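Local coordinates for smoothened (Xenopus laevis, PDB 5KZZ), which transduces Hedgehog signals, probably as a Frizzled-class G protein-coupled receptor that cholesterol activates, and is modelled here as its sterol-free extracellular cysteine-rich domain, at residues E17-N22 and V75-C80; I23-V28 and P70-V75; V37-S42 and D46-K51; W109-F112 and D118-P121. All coordinates share one frame; numbering follows the deposited sequence. Where two conformers were deposited one is given.

Contact 1: E17-N22 and V75-C80. With ZN (zinc ion), chain E.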
# COMPACT_ATOMS: atom_id res chain seq x y z
N GLU A 17 -2.40 4.39 14.93
CA GLU A 17 -2.56 5.82 15.17
C GLU A 17 -3.63 6.38 14.22
O GLU A 17 -3.88 5.81 13.16
CB GLU A 17 -1.23 6.55 15.02
CG GLU A 17 -0.54 6.42 13.68
CD GLU A 17 0.87 7.00 13.70
OE1 GLU A 17 1.11 8.05 13.07
OE2 GLU A 17 1.74 6.40 14.35
N PRO A 18 -4.29 7.47 14.63
CA PRO A 18 -5.29 8.06 13.74
C PRO A 18 -4.68 8.49 12.43
O PRO A 18 -3.57 9.06 12.43
CB PRO A 18 -5.79 9.28 14.52
CG PRO A 18 -5.48 8.98 15.91
CD PRO A 18 -4.19 8.21 15.90
N LEU A 19 -5.39 8.27 11.33
CA LEU A 19 -4.95 8.73 10.02
C LEU A 19 -4.80 10.23 10.00
O LEU A 19 -5.67 10.96 10.45
CB LEU A 19 -5.94 8.33 8.93
CG LEU A 19 -5.76 6.92 8.37
CD1 LEU A 19 -7.06 6.47 7.69
CD2 LEU A 19 -4.62 6.92 7.38
N LYS A 20 -3.68 10.67 9.44
CA LYS A 20 -3.43 12.08 9.25
C LYS A 20 -4.44 12.68 8.27
O LYS A 20 -4.89 13.79 8.44
CB LYS A 20 -2.00 12.29 8.76
CG LYS A 20 -1.60 13.74 8.59
CD LYS A 20 -0.23 13.81 7.90
CE LYS A 20 0.15 15.25 7.62
NZ LYS A 20 0.25 16.05 8.89
N TYR A 21 -4.79 11.91 7.24
CA TYR A 21 -5.78 12.26 6.22
C TYR A 21 -6.66 11.07 5.94
O TYR A 21 -6.21 9.94 6.06
CB TYR A 21 -5.10 12.69 4.93
CG TYR A 21 -4.25 13.90 5.09
CD1 TYR A 21 -4.80 15.11 5.51
CD2 TYR A 21 -2.90 13.86 4.81
CE1 TYR A 21 -4.01 16.23 5.67
CE2 TYR A 21 -2.10 14.99 4.94
CZ TYR A 21 -2.66 16.17 5.37
OH TYR A 21 -1.88 17.29 5.51
N ASN A 22 -7.92 11.32 5.56
CA ASN A 22 -8.86 10.26 5.24
C ASN A 22 -8.94 10.02 3.73
O ASN A 22 -9.82 9.30 3.27
CB ASN A 22 -10.26 10.60 5.78
CG ASN A 22 -10.27 10.84 7.27
OD1 ASN A 22 -10.56 11.95 7.74
ND2 ASN A 22 -9.96 9.79 8.04
N VAL A 75 -0.04 -0.26 1.21
CA VAL A 75 1.30 -0.24 1.78
C VAL A 75 1.52 0.98 2.66
O VAL A 75 2.05 0.87 3.77
CB VAL A 75 2.34 -0.27 0.63
CG1 VAL A 75 3.76 0.06 1.12
CG2 VAL A 75 2.31 -1.63 -0.07
N TYR A 76 1.14 2.15 2.16
CA TYR A 76 1.49 3.41 2.79
C TYR A 76 0.47 3.89 3.81
O TYR A 76 0.86 4.49 4.80
CB TYR A 76 1.67 4.51 1.74
CG TYR A 76 3.00 4.42 1.02
CD1 TYR A 76 4.15 5.00 1.57
CD2 TYR A 76 3.12 3.75 -0.19
CE1 TYR A 76 5.36 4.92 0.92
CE2 TYR A 76 4.35 3.67 -0.84
CZ TYR A 76 5.47 4.27 -0.29
OH TYR A 76 6.68 4.19 -0.95
N MET A 77 -0.82 3.63 3.56
CA MET A 77 -1.88 4.08 4.46
C MET A 77 -2.81 2.92 4.80
O MET A 77 -4.02 3.02 4.63
CB MET A 77 -2.69 5.23 3.83
CG MET A 77 -1.84 6.48 3.62
SD MET A 77 -2.66 7.87 2.79
CE MET A 77 -3.66 8.55 4.12
N PRO A 78 -2.23 1.81 5.31
CA PRO A 78 -3.03 0.60 5.55
C PRO A 78 -3.98 0.76 6.72
O PRO A 78 -3.79 1.59 7.61
CB PRO A 78 -1.97 -0.45 5.87
CG PRO A 78 -0.92 0.38 6.58
CD PRO A 78 -0.82 1.59 5.70
N LYS A 79 -5.01 -0.08 6.73
CA LYS A 79 -5.92 -0.15 7.85
C LYS A 79 -5.29 -0.82 9.06
O LYS A 79 -4.71 -1.91 8.95
CB LYS A 79 -7.19 -0.89 7.44
CG LYS A 79 -8.21 -1.02 8.57
CD LYS A 79 -9.48 -1.71 8.09
CE LYS A 79 -10.45 -1.90 9.24
NZ LYS A 79 -11.70 -2.60 8.82
N CYS A 80 -5.43 -0.16 10.21
CA CYS A 80 -4.96 -0.69 11.48
C CYS A 80 -6.16 -0.79 12.42
O CYS A 80 -6.97 0.13 12.48
CB CYS A 80 -3.88 0.22 12.08
SG CYS A 80 -2.93 -0.49 13.43
ZN ZN E . 1.62 15.47 10.29
O HOH W 1 2.21 17.79 10.70
O HOH W 2 1.02 13.67 11.42
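Leu19 and Met77 mark the closest backbone approach, their CA atoms 7.9 Å apart, where the chain beyond strand 17-18 of the Frizzled-type cysteine-rich domain passes the end of helix 62-76. Met77 is the first residue to leave helical geometry, and its side chain bridges the gap. The CB of each residue points at the opposite segment. CE of Met77 does all the touching: it lies 3.8 Å from CD2 of Leu19, the two side chains crossing obliquely, and 3.5 Å from the backbone O of Tyr21. The Met77 chain runs straight through chi2 and then bends at chi3 (77°), which turns CE toward the O of Tyr21. Leu52 of helix 45-55 also packs on Met77, whose side chain is buried. Beyond this apolar patch, the disulfide from Cys80 to Cys16 ties the far end of 75-80 back to the residue just before Glu17. Leading away from 75-80, Lys20 extends to a zinc ion that Asp46 also binds. To serve as a ligand its amine must offer a lone pair, so it is probably neutral. Extended to CE and bent only at chi4 (61°), Lys20 sets NZ 2.0 Å from the zinc.

Contact 2: I23-V28 and P70-V75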
# COMPACT_ATOMS: atom_id res chain seq x y z
N ILE A 23 -8.03 10.66 2.99
CA ILE A 23 -7.87 10.49 1.53
C ILE A 23 -6.51 9.85 1.21
O ILE A 23 -5.49 10.26 1.78
CB ILE A 23 -7.93 11.86 0.75
CG1 ILE A 23 -9.24 12.60 1.03
CG2 ILE A 23 -7.67 11.65 -0.74
CD1 ILE A 23 -10.44 11.84 0.69
N CYS A 24 -6.49 8.85 0.32
CA CYS A 24 -5.24 8.30 -0.22
C CYS A 24 -5.27 8.32 -1.73
O CYS A 24 -6.05 7.59 -2.34
CB CYS A 24 -5.01 6.88 0.29
SG CYS A 24 -3.46 6.16 -0.32
N LEU A 25 -4.44 9.16 -2.34
CA LEU A 25 -4.34 9.22 -3.81
C LEU A 25 -5.72 9.34 -4.45
O LEU A 25 -6.05 8.65 -5.42
CB LEU A 25 -3.59 7.99 -4.37
CG LEU A 25 -2.16 7.81 -3.85
CD1 LEU A 25 -1.57 6.49 -4.38
CD2 LEU A 25 -1.34 8.99 -4.30
N GLY A 26 -6.56 10.21 -3.88
CA GLY A 26 -7.87 10.48 -4.45
C GLY A 26 -8.98 9.53 -4.05
O GLY A 26 -10.09 9.64 -4.55
N SER A 27 -8.68 8.56 -3.19
CA SER A 27 -9.72 7.67 -2.69
C SER A 27 -10.03 7.99 -1.25
O SER A 27 -9.13 8.27 -0.48
CB SER A 27 -9.27 6.21 -2.81
OG SER A 27 -9.09 5.85 -4.16
N VAL A 28 -11.31 7.93 -0.88
CA VAL A 28 -11.70 8.14 0.51
C VAL A 28 -11.56 6.84 1.29
O VAL A 28 -12.15 5.83 0.92
CB VAL A 28 -13.13 8.62 0.61
CG1 VAL A 28 -13.49 8.78 2.06
CG2 VAL A 28 -13.28 9.92 -0.14
N PRO A 70 -4.55 1.25 -5.37
CA PRO A 70 -4.93 0.53 -4.16
C PRO A 70 -3.75 -0.20 -3.52
O PRO A 70 -3.76 -0.39 -2.32
CB PRO A 70 -6.00 -0.46 -4.66
CG PRO A 70 -5.75 -0.59 -6.13
CD PRO A 70 -5.35 0.81 -6.52
N LEU A 71 -2.75 -0.58 -4.31
CA LEU A 71 -1.56 -1.21 -3.75
C LEU A 71 -0.76 -0.20 -2.94
O LEU A 71 -0.38 -0.49 -1.80
CB LEU A 71 -0.71 -1.84 -4.88
CG LEU A 71 0.54 -2.61 -4.42
CD1 LEU A 71 0.15 -3.63 -3.41
CD2 LEU A 71 1.22 -3.26 -5.64
N LEU A 72 -0.54 0.99 -3.49
CA LEU A 72 0.18 2.02 -2.75
C LEU A 72 -0.56 2.37 -1.48
O LEU A 72 0.07 2.55 -0.43
CB LEU A 72 0.39 3.26 -3.62
CG LEU A 72 1.33 3.10 -4.81
CD1 LEU A 72 1.37 4.37 -5.64
CD2 LEU A 72 2.74 2.71 -4.36
N CYS A 73 -1.88 2.48 -1.54
CA CYS A 73 -2.61 2.80 -0.34
C CYS A 73 -2.55 1.69 0.71
O CYS A 73 -2.47 1.97 1.91
CB CYS A 73 -4.04 3.15 -0.71
SG CYS A 73 -4.13 4.74 -1.64
N ALA A 74 -2.56 0.43 0.26
CA ALA A 74 -2.45 -0.70 1.17
C ALA A 74 -1.08 -0.80 1.84
O ALA A 74 -0.96 -1.39 2.90
CB ALA A 74 -2.78 -2.00 0.41
N VAL A 75 -0.04 -0.26 1.21
CA VAL A 75 1.30 -0.24 1.78
C VAL A 75 1.52 0.98 2.66
O VAL A 75 2.05 0.87 3.77
CB VAL A 75 2.34 -0.27 0.63
CG1 VAL A 75 3.76 0.06 1.12
CG2 VAL A 75 2.31 -1.63 -0.07
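Cys24 and Cys73 stand with CA atoms 6.1 Å apart, the nearest pair between the tight hairpin 23-28 and helix 62-76. It is a two-residue hairpin closed by a type I' beta turn from Cys24 to Ser27: these two form a hydrogen-bonded antiparallel pair, N of each bonded to O of the other, with Leu25 and Gly26 at the corner. One of the disulfides of this Frizzled-type cysteine-rich domain fastens it to the helix. The SG atoms of Cys24 and Cys73 are joined at 2.1 Å with a left-handed chi3 of -100°. The two half-cystines reach the bond differently: in Cys24 the sulfur is trans to the backbone N (chi1 -179°), whereas in Cys73 it sits beside N and opposite the carbonyl carbon (chi1 -69°). Next to the bridge, the turn lifts Leu25 toward the helix, and its CD1 branch makes the contact, 4.1 Å from SG of Cys73. Leu25 and Leu72 cross at about a right angle. Leu52 of helix 45-55 and Trp65 of helix 62-76 also pack on the Leu25 side chain, while the backbone N of Leu25 donates to a glycerol, probably from the crystallisation liquor. The leucine pair meets through its matching branches, CD1 of Leu25 lying 3.8 Å from CD1 of Leu72.

Contact 3: V37-S42 and D46-K51; sequences VLAEDS and DEVHDK. With ZN (zinc ion), chain E.
Ser42 and Glu47 bring their CA atoms to 5.3 Å, where the type I turn Ala39 to Ser42 folds back against the first turns of helix 45-55. Asp46, at the head of this segment, serves the metal instead of the turn: its OD1 lies 2.0 Å from the zinc ion, which Lys20 and two waters also bind. Glu47 points its CB at Ser42. Its carboxylate, in one of two deposited conformers, curls back over the turn, with OE1 3.3 Å from CA of Ser42, consistent with the hydrogen bond that OE1 accepts from Ser43 N. Val48 supplies the buried apolar part, CG2 resting 3.7 Å from CB of Ser42 and more loosely on CB of Ala39, while Tyr76 covers the same patch. One turn on from Glu47, Lys51 bends at chi2 (-63°) and slides antiparallel to Asp41. In the conformer given, CG lies 3.4 Å from OG of Ser42 and CE packs on the backbone O of Asp41. The carboxylate of Asp41 is gripped elsewhere: Ser42 OG donates to OD1 from above the carboxylate plane at 2.9 Å, and OD2 bonds Tyr76 OH. With OD2 of Asp41 4.9 Å from NZ of Lys51, the opposite charges probably attract only at long range, and van der Waals packing, much of it oxygen against aliphatic carbon, carries the contact.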
# COMPACT_ATOMS: atom_id res chain seq x y z
N VAL A 37 4.19 0.95 9.54
CA VAL A 37 5.11 -0.17 9.67
C VAL A 37 5.38 -0.91 8.34
O VAL A 37 6.44 -1.51 8.18
CB VAL A 37 4.61 -1.18 10.75
CG1 VAL A 37 3.33 -1.87 10.31
CG2 VAL A 37 5.68 -2.22 11.08
N LEU A 38 4.46 -0.86 7.37
CA LEU A 38 4.67 -1.55 6.09
C LEU A 38 5.45 -0.71 5.10
O LEU A 38 6.03 -1.24 4.14
CB LEU A 38 3.35 -1.94 5.46
CG LEU A 38 2.42 -2.73 6.38
CD1 LEU A 38 1.17 -3.13 5.63
CD2 LEU A 38 3.14 -3.98 6.91
N ALA A 39 5.47 0.60 5.32
CA ALA A 39 6.16 1.51 4.41
C ALA A 39 7.61 1.64 4.84
O ALA A 39 7.95 2.50 5.67
CB ALA A 39 5.48 2.87 4.38
N GLU A 40 8.46 0.80 4.28
CA GLU A 40 9.84 0.68 4.76
C GLU A 40 10.67 1.93 4.49
O GLU A 40 11.72 2.11 5.10
CB GLU A 40 10.52 -0.54 4.13
CG GLU A 40 9.91 -1.87 4.56
CD GLU A 40 10.63 -3.07 3.96
OE1 GLU A 40 11.85 -2.97 3.73
OE2 GLU A 40 9.97 -4.11 3.73
N ASP A 41 10.20 2.77 3.58
CA ASP A 41 10.87 4.02 3.24
C ASP A 41 10.36 5.23 4.03
O ASP A 41 10.77 6.35 3.74
CB ASP A 41 10.71 4.30 1.74
CG ASP A 41 9.25 4.50 1.33
OD1 ASP A 41 8.34 4.36 2.18
OD2 ASP A 41 9.00 4.77 0.14
N SER A 42 9.49 5.01 5.01
CA SER A 42 8.81 6.12 5.67
C SER A 42 8.82 5.99 7.18
O SER A 42 8.48 4.94 7.71
CB SER A 42 7.36 6.20 5.19
OG SER A 42 7.27 6.48 3.80
N ASP A 46 3.80 11.86 8.11
CA ASP A 46 4.27 12.99 7.32
C ASP A 46 5.12 12.53 6.14
O ASP A 46 4.92 12.97 5.00
CB ASP A 46 5.06 13.97 8.20
CG ASP A 46 4.18 14.70 9.19
OD1 ASP A 46 2.95 14.76 9.01
OD2 ASP A 46 4.73 15.24 10.18
N GLU A 47 6.05 11.63 6.40
CA GLU A 47 6.89 11.09 5.32
C GLU A 47 6.06 10.31 4.31
O GLU A 47 6.29 10.41 3.11
CB GLU A 47 7.99 10.19 5.88
CG GLU A 47 9.13 10.92 6.52
CD GLU A 47 10.45 10.20 6.33
OE1 GLU A 47 10.48 8.96 6.24
OE2 GLU A 47 11.48 10.91 6.26
N VAL A 48 5.10 9.52 4.79
CA VAL A 48 4.21 8.78 3.90
C VAL A 48 3.55 9.74 2.91
O VAL A 48 3.50 9.48 1.71
CB VAL A 48 3.12 8.02 4.69
CG1 VAL A 48 1.95 7.66 3.79
CG2 VAL A 48 3.73 6.77 5.37
N HIS A 49 3.03 10.86 3.42
CA HIS A 49 2.31 11.80 2.58
C HIS A 49 3.24 12.32 1.48
O HIS A 49 2.85 12.47 0.31
CB HIS A 49 1.77 12.93 3.44
CG HIS A 49 0.76 13.79 2.74
ND1 HIS A 49 -0.48 13.33 2.35
CD2 HIS A 49 0.82 15.09 2.37
CE1 HIS A 49 -1.15 14.32 1.78
NE2 HIS A 49 -0.39 15.40 1.78
N ASP A 50 4.48 12.62 1.85
CA ASP A 50 5.44 13.12 0.88
C ASP A 50 5.81 12.05 -0.15
O ASP A 50 5.96 12.37 -1.34
CB ASP A 50 6.69 13.64 1.59
CG ASP A 50 6.41 14.89 2.42
OD1 ASP A 50 5.39 15.59 2.22
OD2 ASP A 50 7.24 15.19 3.30
N LYS A 51 5.96 10.79 0.28
CA LYS A 51 6.27 9.71 -0.65
C LYS A 51 5.12 9.49 -1.62
O LYS A 51 5.34 9.25 -2.80
CB LYS A 51 6.58 8.41 0.10
CG LYS A 51 7.77 8.47 1.05
CD LYS A 51 9.07 8.74 0.33
CE LYS A 51 10.27 8.56 1.25
NZ LYS A 51 11.54 8.98 0.59
ZN ZN E . 1.62 15.47 10.29
O HOH W 1 2.21 17.79 10.70
O HOH W 2 1.02 13.67 11.42

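Contact 4: W109-F112 and D118-P121. With ZN (zinc ion), chain G.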
# COMPACT_ATOMS: atom_id res chain seq x y z
N TRP A 109 11.80 -1.47 -6.56
CA TRP A 109 10.96 -2.25 -5.66
C TRP A 109 10.89 -3.71 -6.11
O TRP A 109 9.86 -4.17 -6.61
CB TRP A 109 9.55 -1.65 -5.61
CG TRP A 109 8.72 -2.11 -4.45
CD1 TRP A 109 9.11 -2.93 -3.42
CD2 TRP A 109 7.35 -1.77 -4.19
NE1 TRP A 109 8.07 -3.12 -2.54
CE2 TRP A 109 6.98 -2.42 -2.99
CE3 TRP A 109 6.40 -0.99 -4.85
CZ2 TRP A 109 5.70 -2.31 -2.45
CZ3 TRP A 109 5.14 -0.87 -4.31
CH2 TRP A 109 4.80 -1.53 -3.12
N PRO A 110 11.99 -4.46 -5.93
CA PRO A 110 12.05 -5.85 -6.41
C PRO A 110 10.97 -6.76 -5.80
O PRO A 110 10.56 -7.71 -6.46
CB PRO A 110 13.45 -6.30 -5.99
CG PRO A 110 14.24 -5.04 -5.92
CD PRO A 110 13.28 -4.02 -5.38
N ASP A 111 10.53 -6.48 -4.57
CA ASP A 111 9.45 -7.26 -3.95
C ASP A 111 8.15 -7.22 -4.75
O ASP A 111 7.42 -8.21 -4.82
CB ASP A 111 9.18 -6.75 -2.53
CG ASP A 111 10.14 -7.34 -1.51
OD1 ASP A 111 11.20 -7.86 -1.92
OD2 ASP A 111 9.83 -7.28 -0.30
N PHE A 112 7.87 -6.06 -5.33
CA PHE A 112 6.74 -5.85 -6.21
C PHE A 112 6.89 -6.65 -7.51
O PHE A 112 5.95 -7.32 -7.95
CB PHE A 112 6.60 -4.35 -6.47
CG PHE A 112 5.56 -3.99 -7.50
CD1 PHE A 112 4.30 -4.59 -7.51
CD2 PHE A 112 5.82 -3.01 -8.45
CE1 PHE A 112 3.36 -4.24 -8.46
CE2 PHE A 112 4.88 -2.65 -9.39
CZ PHE A 112 3.65 -3.27 -9.39
N ASP A 118 6.17 -12.93 1.60
CA ASP A 118 6.20 -12.41 2.95
C ASP A 118 5.58 -11.00 2.98
O ASP A 118 4.84 -10.67 3.90
CB ASP A 118 7.63 -12.39 3.51
CG ASP A 118 8.58 -11.55 2.68
OD1 ASP A 118 8.39 -11.45 1.45
OD2 ASP A 118 9.53 -10.98 3.27
N TYR A 119 5.86 -10.20 1.97
CA TYR A 119 5.35 -8.84 1.91
C TYR A 119 3.92 -8.78 1.36
O TYR A 119 3.11 -7.95 1.76
CB TYR A 119 6.27 -7.97 1.07
CG TYR A 119 6.05 -6.51 1.30
CD1 TYR A 119 6.74 -5.83 2.31
CD2 TYR A 119 5.15 -5.80 0.51
CE1 TYR A 119 6.52 -4.48 2.52
CE2 TYR A 119 4.93 -4.46 0.72
CZ TYR A 119 5.62 -3.80 1.73
OH TYR A 119 5.40 -2.46 1.92
N PHE A 120 3.63 -9.69 0.43
CA PHE A 120 2.32 -9.79 -0.23
C PHE A 120 1.78 -11.20 0.02
O PHE A 120 1.82 -12.05 -0.86
CB PHE A 120 2.45 -9.52 -1.73
CG PHE A 120 2.99 -8.16 -2.07
CD1 PHE A 120 2.18 -7.04 -2.00
CD2 PHE A 120 4.31 -8.00 -2.48
CE1 PHE A 120 2.68 -5.78 -2.31
CE2 PHE A 120 4.82 -6.76 -2.79
CZ PHE A 120 4.01 -5.65 -2.71
N PRO A 121 1.28 -11.45 1.24
CA PRO A 121 0.92 -12.82 1.60
C PRO A 121 -0.30 -13.34 0.84
O PRO A 121 -1.17 -12.62 0.35
CB PRO A 121 0.63 -12.72 3.10
CG PRO A 121 0.33 -11.26 3.33
CD PRO A 121 1.19 -10.53 2.38
ZN ZN G . 11.13 -8.43 0.85
O HOH W 3 10.33 -10.34 0.70
O HOH W 4 11.34 -6.27 2.20
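Trp109 meets Tyr119 and Phe120 through a single indole carbon, CZ2, in the aromatic part of this contact. CE2 of Tyr119 comes up at the edge of the indole, near its plane, 3.9 Å from CZ2 of Trp109. Phe120 comes head-on to Trp109 from across the contact and turns its own ring edge to the same atom, CZ lying 3.8 Å from CZ2; the six-membered rings are inclined at 47° and are neither stacked nor T-shaped. With CG trans to the backbone N (chi1 -163°), the Trp109 indole extends from the start of helix 110-114, and CB of Phe112 lies over one face, toward its rim. Against the backbone, Phe120 CE2 packs 3.6 Å from the carbonyl O of Asp111. The polar part centres on a zinc ion. OD2 of Asp111 binds it at 2.1 Å and also lies 3.9 Å from CB of Tyr119, while the hydroxyl of Tyr119 bonds to Leu38 O. Asp118 stays in the second shell, beyond the zinc-bound water 3. Both aspartates are known ligands of one zinc site of this protein; here Asp111 alone of the two binds directly, with waters, on the short helix of the Frizzled-type cysteine-rich domain.

How the contacts relate
Helix 62-76 connects the set. Contacts 1 and 2 share Val75 near its end, with centres 9 Å apart, and Met77 runs on from one into the other, SD lying 3.6 Å from CB of Cys24. Contact 3, nested within the loops closed by both, joins contact 1 at the zinc ion held by Lys20 and Asp46, and again through the hydrogen bond between Tyr76 and Asp41. Contact 4 lies across the centre of the chain from contacts 1 and 2, 20 and 17 Å away centre to centre, and has a separate zinc. It still packs on the helix: Leu71 CD1 is 3.5 Å from Phe120 CE1. Tyr119 OH, 2.6 Å from Leu38 O, links it to contact 3.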